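Local coordinates for protein putative phosphosugar isomerase (Silicibacter pomeroyi DSS-3, PDB 3FJ1) that is of unknown function but, with two SIS domains, probably binds a phosphosugar or related carbohydrate derivative, at residues Glu18-Gln21 with Arg22-His26; Gly289-Thr292 with Arg293-Val296; Asp174-Arg177 with Ala178-Asn182. One frame throughout, in Å; residues are numbered along the deposited sequence.

Interaction 1: Glu18-Gln21 with Arg22-His26; sequences EAVQ and RLLDH
Val20 O receives the N-H of Leu24 at 2.9 Å from Leu24 N, in a nearly straight bond (167° at the hydrogen), and the leucine's own side chain then leans over the same oxygen. Leu24 CG lies 3.3 Å from Val20 O, held there by its anti position to the carbonyl carbon (chi1 -71°), and Leu24 CD1 reaches back to Val20 CG1 at 3.9 Å. The two side chains run alongside each other and point the same way, making an apolar i to i+4 pair. This is one turn of the long N-terminal helix 8-41, repeated by Leu23 N to Ala19 O at 3.0 Å and by Asp25 N to Gln21 O at 2.9 Å. Val20 and Leu23 are buried against helices 183-191 and 153-171, while Leu24, on Pro184, lies nearer the margin. On the exposed flank the extended Arg22 chain brings one face of its guanidinium over Glu18 CG, 3.3 Å from Arg22 NH2. The opposite charges do not meet, since Glu18 OE2 stays 5.0 Å from Arg22 NH2; each of these side chains has a second conformation, so this pairing is doubtful in detail.

Interaction 2: Gly289-Thr292 with Arg293-Val296; sequences GRVT and RARV
Val291 carries this turn: its CB and CG1 share Ala294 CB, and its CG2 goes further, to Ala294 O and Val296 CG2. Val291 CB comes first, 3.7 Å from Ala294 O and 3.9 Å from Ala294 CB, so it meets both the carbonyl and the methyl of the alanine across the bend. From there the branches part. Val291 CG1 stays beside the same methyl, Ala294 CB, at 4.0 Å. Val291 CG2 occupies the crowded position between the backbone N and the carbonyl carbon, a consequence of chi1 at -71°, and from it reaches forward to two partners: it sits 3.3 Å from Ala294 O and makes a methyl-to-methyl contact with Val296 CG2 at 3.6 Å. Val296 CG2 in turn lies 4.2 Å from Gly289 CA, so Gly289 and Val296 come together at the open end of the bend.

The segments Gly289-Thr292 and Arg293-Val296 run nearly opposite to each other, 160° apart end to end, yet they do not pair like strands of a hairpin. Val291 is the apolar filling, and a water completes the polar side, donating to Ala294 O at 2.6 Å and weakly to Val291 O at 3.5 Å.

The main chain of the bend is tied instead to one carboxylate of helix 267-279, for Asp275 takes Thr292 N on OD2 and both Arg293 N and Ala294 N on OD1, which probably fixes the path of the chain just where it reverses. Val291 also rests on Ala286 and Ala294 on Val284, and past the bend the backbone of Arg295 pairs with these same two residues, so that strand 295-296 joins strand 284-286 in parallel as the outermost strand, within this chain, of the sheet in the second SIS domain.

Interaction 3: Asp174-Arg177 with Ala178-Asn182; sequences DGLR and AALGN
A chi1 of -178° swings Leu176 CG to the side opposite its amide nitrogen, whereas Leu180 CG stands anti to its carbonyl carbon (chi1 -73°), and these unlike first torsions bring the ends of the two side chains together across one turn of helix 174-181. They meet obliquely rather than end on: Leu180 CD1 lies 4.0 Å from Leu176 CG, and Leu176 CD1 comes up beside Leu180 CG. Leu180 CG also rests on Leu176 O, the same oxygen that accepts Leu180 N at 2.9 Å, so the backbone bond and the apolar contact fall on the same i to i+4 pair. Ala179 N to Gly175 O, at 3.0 Å, is a regular bond beside it. Nearer the start of the helix, Ala178 N approaches Asp174 O from above the carbonyl plane.

Both leucines are buried: they pack on Ala168 of helix 153-171 and on Thr307 of a loop, and Leu180 also touches Leu164. Shortening Leu180 to an alanine is likely to leave Leu176 without its neighbour along the helix and open a gap against Leu164 and Ala168.

The other flank of the helix is ionic. Arg177, extended from CG to NE, sends NH1 back to Asp174 OD1 at 2.9 Å, an i to i+3 salt bridge. OD1 lies in the guanidinium plane, at its edge, while NH1 comes to the syn side of the carboxylate but 33° out of its plane. Arg177 NE makes a second salt bridge, to Asp169 of helix 153-171. Two carboxylates thus hold one guanidinium, which is likely to fix its rotation, neutralise its charge and link this short helix electrostatically to the helix before it.

In the fold
Interactions 1 and 3 are close relatives: both are short lengths of helix with an i to i+4 apolar pair, both pack on helix 153-171, and they touch where Leu24 CD1 lies 3.4 Å from Leu180 O. Their outer flanks differ, that of 18-26 carrying an arginine over an aliphatic glutamate carbon, in doubtful detail, and that of 174-182 a true salt bridge. Interaction 2 stands apart, its centre about 34 Å from that of interaction 1 and 28 Å from that of interaction 3, at the sheet edge of the second SIS domain. All three are partly buried, but the helices bond mainly within their own backbone, whereas the loop's amides go to Asp275 and a water serves its carbonyls.

Interaction 1: Glu18-Gln21 with Arg22-His26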
ATOM      1  N   GLU A  18     -16.913 -21.108 -14.228  1.00 10.31           N
ATOM      2  CA  GLU A  18     -16.607 -22.531 -14.127  0.50  9.83           C
ATOM      3  C   GLU A  18     -15.319 -22.796 -13.350  1.00  9.95           C
ATOM      4  O   GLU A  18     -15.190 -23.835 -12.709  1.00  9.72           O
ATOM      5  CB  GLU A  18     -16.482 -23.182 -15.514  0.50  9.80           C
ATOM      6  CG  GLU A  18     -16.789 -24.673 -15.498  0.50  9.72           C
ATOM      7  CD  GLU A  18     -18.280 -24.953 -15.319  0.50  9.55           C
ATOM      8  OE1 GLU A  18     -19.076 -24.124 -15.805  0.50  9.72           O
ATOM      9  OE2 GLU A  18     -18.648 -25.981 -14.703  0.50  9.21           O
ATOM     10  N   ALA A  19     -14.364 -21.870 -13.439  1.00  9.55           N
ATOM     11  CA  ALA A  19     -13.118 -21.979 -12.690  1.00  9.17           C
ATOM     12  C   ALA A  19     -13.454 -21.955 -11.198  1.00  9.65           C
ATOM     13  O   ALA A  19     -12.962 -22.770 -10.431  1.00  8.81           O
ATOM     14  CB  ALA A  19     -12.167 -20.825 -13.033  1.00  9.35           C
ATOM     15  N   VAL A  20     -14.273 -20.987 -10.779  1.00  7.79           N
ATOM     16  CA  VAL A  20     -14.745 -20.933  -9.391  1.00  8.71           C
ATOM     17  C   VAL A  20     -15.482 -22.216  -9.004  1.00  9.52           C
ATOM     18  O   VAL A  20     -15.317 -22.729  -7.905  1.00  8.72           O
ATOM     19  CB  VAL A  20     -15.605 -19.659  -9.153  1.00  8.24           C
ATOM     20  CG1 VAL A  20     -16.244 -19.675  -7.778  1.00  6.68           C
ATOM     21  CG2 VAL A  20     -14.731 -18.394  -9.342  1.00  8.69           C
ATOM     22  N   GLN A  21     -16.288 -22.743  -9.919  1.00 10.39           N
ATOM     23  CA  GLN A  21     -16.995 -23.996  -9.666  1.00 11.17           C
ATOM     24  C   GLN A  21     -16.013 -25.136  -9.425  1.00 10.99           C
ATOM     25  O   GLN A  21     -16.208 -25.912  -8.491  1.00 12.04           O
ATOM     26  CB  GLN A  21     -17.953 -24.360 -10.806  1.00 12.32           C
ATOM     27  CG  GLN A  21     -18.859 -25.556 -10.518  1.00 13.04           C
ATOM     28  CD  GLN A  21     -19.738 -25.312  -9.318  1.00 14.27           C
ATOM     29  OE1 GLN A  21     -19.512 -25.882  -8.241  1.00 16.49           O
ATOM     30  NE2 GLN A  21     -20.683 -24.408  -9.453  1.00 13.73           N
ATOM     31  N   ARG A  22     -14.944 -25.202 -10.211  1.00 10.55           N
ATOM     32  CA  ARG A  22     -13.940 -26.264 -10.031  0.50 10.76           C
ATOM     33  C   ARG A  22     -13.241 -26.127  -8.692  1.00 10.67           C
ATOM     34  O   ARG A  22     -13.014 -27.108  -8.025  1.00 10.70           O
ATOM     35  CB  ARG A  22     -12.918 -26.296 -11.170  0.50 10.75           C
ATOM     36  CG  ARG A  22     -13.513 -26.778 -12.471  0.50 11.41           C
ATOM     37  CD  ARG A  22     -12.477 -26.969 -13.550  0.50 11.34           C
ATOM     38  NE  ARG A  22     -13.147 -27.030 -14.847  0.50 10.84           N
ATOM     39  CZ  ARG A  22     -13.462 -25.960 -15.585  0.50 11.11           C
ATOM     40  NH1 ARG A  22     -13.185 -24.726 -15.161  0.50  9.97           N
ATOM     41  NH2 ARG A  22     -14.070 -26.125 -16.748  0.50 10.94           N
ATOM     42  N   LEU A  23     -12.925 -24.892  -8.303  1.00 10.21           N
ATOM     43  CA  LEU A  23     -12.290 -24.622  -7.015  1.00 10.02           C
ATOM     44  C   LEU A  23     -13.233 -25.026  -5.868  1.00 10.16           C
ATOM     45  O   LEU A  23     -12.821 -25.682  -4.942  1.00 10.34           O
ATOM     46  CB  LEU A  23     -11.894 -23.135  -6.924  1.00  9.63           C
ATOM     47  CG  LEU A  23     -11.372 -22.689  -5.564  1.00  9.90           C
ATOM     48  CD1 LEU A  23     -10.155 -23.506  -5.116  1.00  8.95           C
ATOM     49  CD2 LEU A  23     -11.116 -21.194  -5.665  1.00 10.36           C
ATOM     50  N   LEU A  24     -14.499 -24.648  -5.958  1.00 10.83           N
ATOM     51  CA  LEU A  24     -15.498 -25.032  -4.955  1.00 12.01           C
ATOM     52  C   LEU A  24     -15.612 -26.559  -4.838  1.00 13.25           C
ATOM     53  O   LEU A  24     -15.641 -27.098  -3.728  1.00 13.94           O
ATOM     54  CB  LEU A  24     -16.850 -24.399  -5.265  1.00 12.28           C
ATOM     55  CG  LEU A  24     -17.011 -22.889  -5.069  1.00 12.12           C
ATOM     56  CD1 LEU A  24     -18.232 -22.321  -5.792  1.00 12.63           C
ATOM     57  CD2 LEU A  24     -17.045 -22.514  -3.554  1.00 12.53           C
ATOM     58  N   ASP A  25     -15.650 -27.246  -5.980  1.00 13.87           N
ATOM     59  CA  ASP A  25     -15.751 -28.699  -6.014  1.00 15.37           C
ATOM     60  C   ASP A  25     -14.433 -29.389  -5.616  1.00 15.68           C
ATOM     61  O   ASP A  25     -14.401 -30.121  -4.641  1.00 17.38           O
ATOM     62  CB  ASP A  25     -16.211 -29.167  -7.409  1.00 15.63           C
ATOM     63  CG  ASP A  25     -17.618 -28.712  -7.745  1.00 16.48           C
ATOM     64  OD1 ASP A  25     -18.358 -28.270  -6.823  1.00 17.37           O
ATOM     65  OD2 ASP A  25     -17.981 -28.774  -8.938  1.00 16.86           O
ATOM     66  N   HIS A  26     -13.351 -29.133  -6.342  1.00 16.15           N
ATOM     67  CA  HIS A  26     -12.067 -29.802  -6.113  1.00 16.49           C
ATOM     68  C   HIS A  26     -11.219 -29.297  -4.969  1.00 16.43           C
ATOM     69  O   HIS A  26     -10.347 -30.029  -4.508  1.00 16.26           O
ATOM     70  CB  HIS A  26     -11.215 -29.763  -7.385  1.00 17.76           C
ATOM     71  CG  HIS A  26     -11.872 -30.425  -8.546  1.00 18.60           C
ATOM     72  ND1 HIS A  26     -11.747 -31.776  -8.806  1.00 19.60           N
ATOM     73  CD2 HIS A  26     -12.728 -29.937  -9.475  1.00 19.18           C
ATOM     74  CE1 HIS A  26     -12.469 -32.079  -9.873  1.00 19.62           C
ATOM     75  NE2 HIS A  26     -13.075 -30.981 -10.294  1.00 18.94           N
TER

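Interaction 2: Gly289-Thr292 with Arg293-Val296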
ATOM      1  N   GLY A 289     -27.202   1.456  -6.059  1.00 13.57           N
ATOM      2  CA  GLY A 289     -28.448   2.161  -6.261  1.00 14.46           C
ATOM      3  C   GLY A 289     -28.580   3.358  -5.356  1.00 15.48           C
ATOM      4  O   GLY A 289     -29.479   4.170  -5.551  1.00 15.09           O
ATOM      5  N   ARG A 290     -27.675   3.486  -4.390  1.00 15.92           N
ATOM      6  CA  ARG A 290     -27.738   4.570  -3.404  1.00 17.45           C
ATOM      7  C   ARG A 290     -27.317   5.948  -3.900  1.00 16.55           C
ATOM      8  O   ARG A 290     -27.617   6.933  -3.245  1.00 16.83           O
ATOM      9  CB  ARG A 290     -26.891   4.239  -2.184  1.00 19.24           C
ATOM     10  CG  ARG A 290     -27.318   3.011  -1.456  1.00 21.46           C
ATOM     11  CD  ARG A 290     -26.577   2.932  -0.170  1.00 23.97           C
ATOM     12  NE  ARG A 290     -27.194   3.845   0.782  1.00 25.94           N
ATOM     13  CZ  ARG A 290     -27.812   3.484   1.905  1.00 26.91           C
ATOM     14  NH1 ARG A 290     -27.821   2.219   2.319  1.00 27.85           N
ATOM     15  NH2 ARG A 290     -28.362   4.420   2.656  1.00 27.16           N
ATOM     16  N   VAL A 291     -26.607   6.025  -5.021  1.00 15.67           N
ATOM     17  CA  VAL A 291     -26.217   7.320  -5.572  1.00 15.25           C
ATOM     18  C   VAL A 291     -27.432   7.977  -6.235  1.00 16.66           C
ATOM     19  O   VAL A 291     -28.225   7.303  -6.908  1.00 16.16           O
ATOM     20  CB  VAL A 291     -25.073   7.232  -6.602  1.00 14.56           C
ATOM     21  CG1 VAL A 291     -23.752   6.874  -5.881  1.00 13.31           C
ATOM     22  CG2 VAL A 291     -25.405   6.259  -7.702  1.00 13.84           C
ATOM     23  N   THR A 292     -27.539   9.288  -6.046  1.00 17.85           N
ATOM     24  CA  THR A 292     -28.646  10.077  -6.556  1.00 18.74           C
ATOM     25  C   THR A 292     -28.194  11.086  -7.617  1.00 19.03           C
ATOM     26  O   THR A 292     -29.033  11.613  -8.354  1.00 19.25           O
ATOM     27  CB  THR A 292     -29.341  10.782  -5.383  1.00 19.14           C
ATOM     28  OG1 THR A 292     -28.529  11.847  -4.895  1.00 20.02           O
ATOM     29  CG2 THR A 292     -29.548   9.789  -4.237  1.00 20.30           C
ATOM     30  N   ARG A 293     -26.880  11.336  -7.701  1.00 18.65           N
ATOM     31  CA  ARG A 293     -26.270  12.265  -8.654  0.50 18.69           C
ATOM     32  C   ARG A 293     -25.335  11.469  -9.591  1.00 18.07           C
ATOM     33  O   ARG A 293     -25.438  11.517 -10.805  1.00 18.11           O
ATOM     34  CB  ARG A 293     -25.475  13.308  -7.857  0.50 19.35           C
ATOM     35  CG  ARG A 293     -24.951  14.504  -8.638  0.50 20.06           C
ATOM     36  CD  ARG A 293     -25.906  15.685  -8.573  0.50 20.50           C
ATOM     37  NE  ARG A 293     -25.856  16.358  -7.268  0.50 20.68           N
ATOM     38  CZ  ARG A 293     -26.591  17.416  -6.939  0.50 20.48           C
ATOM     39  NH1 ARG A 293     -27.447  17.930  -7.810  0.50 20.35           N
ATOM     40  NH2 ARG A 293     -26.474  17.966  -5.732  0.50 20.57           N
ATOM     41  N   ALA A 294     -24.389  10.737  -9.001  1.00 16.86           N
ATOM     42  CA  ALA A 294     -23.499   9.879  -9.777  1.00 15.78           C
ATOM     43  C   ALA A 294     -24.373   8.845 -10.514  1.00 15.75           C
ATOM     44  O   ALA A 294     -25.487   8.528 -10.054  1.00 15.58           O
ATOM     45  CB  ALA A 294     -22.465   9.162  -8.849  1.00 15.15           C
ATOM     46  N   ARG A 295     -23.904   8.357 -11.657  1.00 15.19           N
ATOM     47  CA  ARG A 295     -24.666   7.402 -12.448  1.00 16.97           C
ATOM     48  C   ARG A 295     -24.593   6.019 -11.820  1.00 15.07           C
ATOM     49  O   ARG A 295     -23.522   5.641 -11.331  1.00 13.63           O
ATOM     50  CB  ARG A 295     -24.142   7.376 -13.895  1.00 18.28           C
ATOM     51  CG  ARG A 295     -24.291   8.727 -14.595  1.00 20.12           C
ATOM     52  CD  ARG A 295     -23.895   8.687 -16.069  1.00 21.62           C
ATOM     53  NE  ARG A 295     -24.763   7.839 -16.901  1.00 23.55           N
ATOM     54  CZ  ARG A 295     -24.594   7.653 -18.216  1.00 24.40           C
ATOM     55  NH1 ARG A 295     -23.583   8.254 -18.854  1.00 25.26           N
ATOM     56  NH2 ARG A 295     -25.432   6.866 -18.898  1.00 24.58           N
ATOM     57  N   VAL A 296     -25.717   5.284 -11.804  1.00 13.79           N
ATOM     58  CA  VAL A 296     -25.730   3.914 -11.263  1.00 14.00           C
ATOM     59  C   VAL A 296     -25.190   2.950 -12.297  1.00 13.85           C
ATOM     60  O   VAL A 296     -25.643   2.946 -13.450  1.00 14.95           O
ATOM     61  CB  VAL A 296     -27.146   3.451 -10.842  1.00 13.32           C
ATOM     62  CG1 VAL A 296     -27.119   1.999 -10.412  1.00 12.65           C
ATOM     63  CG2 VAL A 296     -27.698   4.389  -9.753  1.00 13.24           C
TER
HETATM   64  O   HOH W   1     -28.058   8.397 -10.179  1.00 29.82           O

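Interaction 3: Asp174-Arg177 with Ala178-Asn182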
ATOM      1  N   ASP A 174     -21.832 -19.765   7.929  1.00 14.66           N
ATOM      2  CA  ASP A 174     -22.735 -20.330   6.927  1.00 15.38           C
ATOM      3  C   ASP A 174     -23.288 -19.321   5.921  1.00 13.78           C
ATOM      4  O   ASP A 174     -23.634 -19.708   4.825  1.00 14.07           O
ATOM      5  CB  ASP A 174     -23.871 -21.089   7.623  1.00 16.94           C
ATOM      6  CG  ASP A 174     -23.390 -22.347   8.317  1.00 18.63           C
ATOM      7  OD1 ASP A 174     -22.432 -22.996   7.840  1.00 20.36           O
ATOM      8  OD2 ASP A 174     -23.998 -22.738   9.326  1.00 20.74           O
ATOM      9  N   GLY A 175     -23.414 -18.054   6.283  1.00 13.22           N
ATOM     10  CA  GLY A 175     -23.879 -17.045   5.312  1.00 12.99           C
ATOM     11  C   GLY A 175     -22.836 -16.839   4.224  1.00 12.64           C
ATOM     12  O   GLY A 175     -23.143 -16.806   3.008  1.00 12.54           O
ATOM     13  N   LEU A 176     -21.583 -16.707   4.650  1.00 11.71           N
ATOM     14  CA  LEU A 176     -20.497 -16.582   3.685  1.00 11.06           C
ATOM     15  C   LEU A 176     -20.319 -17.853   2.826  1.00 11.10           C
ATOM     16  O   LEU A 176     -20.098 -17.739   1.618  1.00  9.84           O
ATOM     17  CB  LEU A 176     -19.186 -16.217   4.386  1.00 10.38           C
ATOM     18  CG  LEU A 176     -17.978 -16.011   3.464  1.00  9.68           C
ATOM     19  CD1 LEU A 176     -18.286 -15.063   2.265  1.00  8.89           C
ATOM     20  CD2 LEU A 176     -16.807 -15.528   4.299  1.00  8.55           C
ATOM     21  N   ARG A 177     -20.385 -19.045   3.443  1.00 11.87           N
ATOM     22  CA  ARG A 177     -20.277 -20.312   2.700  1.00 13.14           C
ATOM     23  C   ARG A 177     -21.380 -20.407   1.653  1.00 12.10           C
ATOM     24  O   ARG A 177     -21.144 -20.874   0.545  1.00 11.72           O
ATOM     25  CB  ARG A 177     -20.354 -21.536   3.617  1.00 14.41           C
ATOM     26  CG  ARG A 177     -19.128 -21.908   4.437  1.00 15.67           C
ATOM     27  CD  ARG A 177     -19.606 -22.817   5.623  1.00 16.65           C
ATOM     28  NE  ARG A 177     -18.522 -23.509   6.286  1.00 18.46           N
ATOM     29  CZ  ARG A 177     -18.577 -24.002   7.515  1.00 19.09           C
ATOM     30  NH1 ARG A 177     -19.646 -23.838   8.305  1.00 19.65           N
ATOM     31  NH2 ARG A 177     -17.522 -24.639   7.985  1.00 20.18           N
ATOM     32  N   ALA A 178     -22.574 -19.930   1.987  1.00 11.88           N
ATOM     33  CA  ALA A 178     -23.715 -19.984   1.043  1.00 11.66           C
ATOM     34  C   ALA A 178     -23.483 -19.075  -0.125  1.00 10.85           C
ATOM     35  O   ALA A 178     -23.754 -19.464  -1.269  1.00 11.07           O
ATOM     36  CB  ALA A 178     -25.032 -19.610   1.749  1.00 11.67           C
ATOM     37  N   ALA A 179     -23.020 -17.848   0.152  1.00 10.75           N
ATOM     38  CA  ALA A 179     -22.690 -16.901  -0.905  1.00 10.19           C
ATOM     39  C   ALA A 179     -21.591 -17.443  -1.820  1.00  9.55           C
ATOM     40  O   ALA A 179     -21.690 -17.357  -3.041  1.00  9.47           O
ATOM     41  CB  ALA A 179     -22.258 -15.586  -0.320  1.00 10.21           C
ATOM     42  N   LEU A 180     -20.541 -17.977  -1.218  1.00  9.41           N
ATOM     43  CA  LEU A 180     -19.446 -18.594  -1.995  1.00  9.47           C
ATOM     44  C   LEU A 180     -20.001 -19.682  -2.920  1.00 10.49           C
ATOM     45  O   LEU A 180     -19.614 -19.774  -4.098  1.00  9.96           O
ATOM     46  CB  LEU A 180     -18.391 -19.184  -1.055  1.00  9.20           C
ATOM     47  CG  LEU A 180     -17.500 -18.170  -0.329  1.00  9.35           C
ATOM     48  CD1 LEU A 180     -16.802 -18.826   0.921  1.00  8.70           C
ATOM     49  CD2 LEU A 180     -16.467 -17.480  -1.308  1.00  9.59           C
ATOM     50  N   GLY A 181     -20.894 -20.498  -2.371  1.00 10.76           N
ATOM     51  CA  GLY A 181     -21.523 -21.591  -3.108  1.00 11.67           C
ATOM     52  C   GLY A 181     -22.268 -21.127  -4.342  1.00 12.30           C
ATOM     53  O   GLY A 181     -22.344 -21.843  -5.343  1.00 12.57           O
ATOM     54  N   ASN A 182     -22.867 -19.948  -4.260  1.00 12.69           N
ATOM     55  CA  ASN A 182     -23.593 -19.356  -5.392  1.00 13.12           C
ATOM     56  C   ASN A 182     -22.765 -18.477  -6.328  1.00 12.28           C
ATOM     57  O   ASN A 182     -23.307 -17.936  -7.295  1.00 11.74           O
ATOM     58  CB  ASN A 182     -24.765 -18.530  -4.882  1.00 14.07           C
ATOM     59  CG  ASN A 182     -25.836 -19.385  -4.227  1.00 14.86           C
ATOM     60  OD1 ASN A 182     -26.192 -20.447  -4.743  1.00 15.74           O
ATOM     61  ND2 ASN A 182     -26.323 -18.943  -3.066  1.00 15.41           N
TER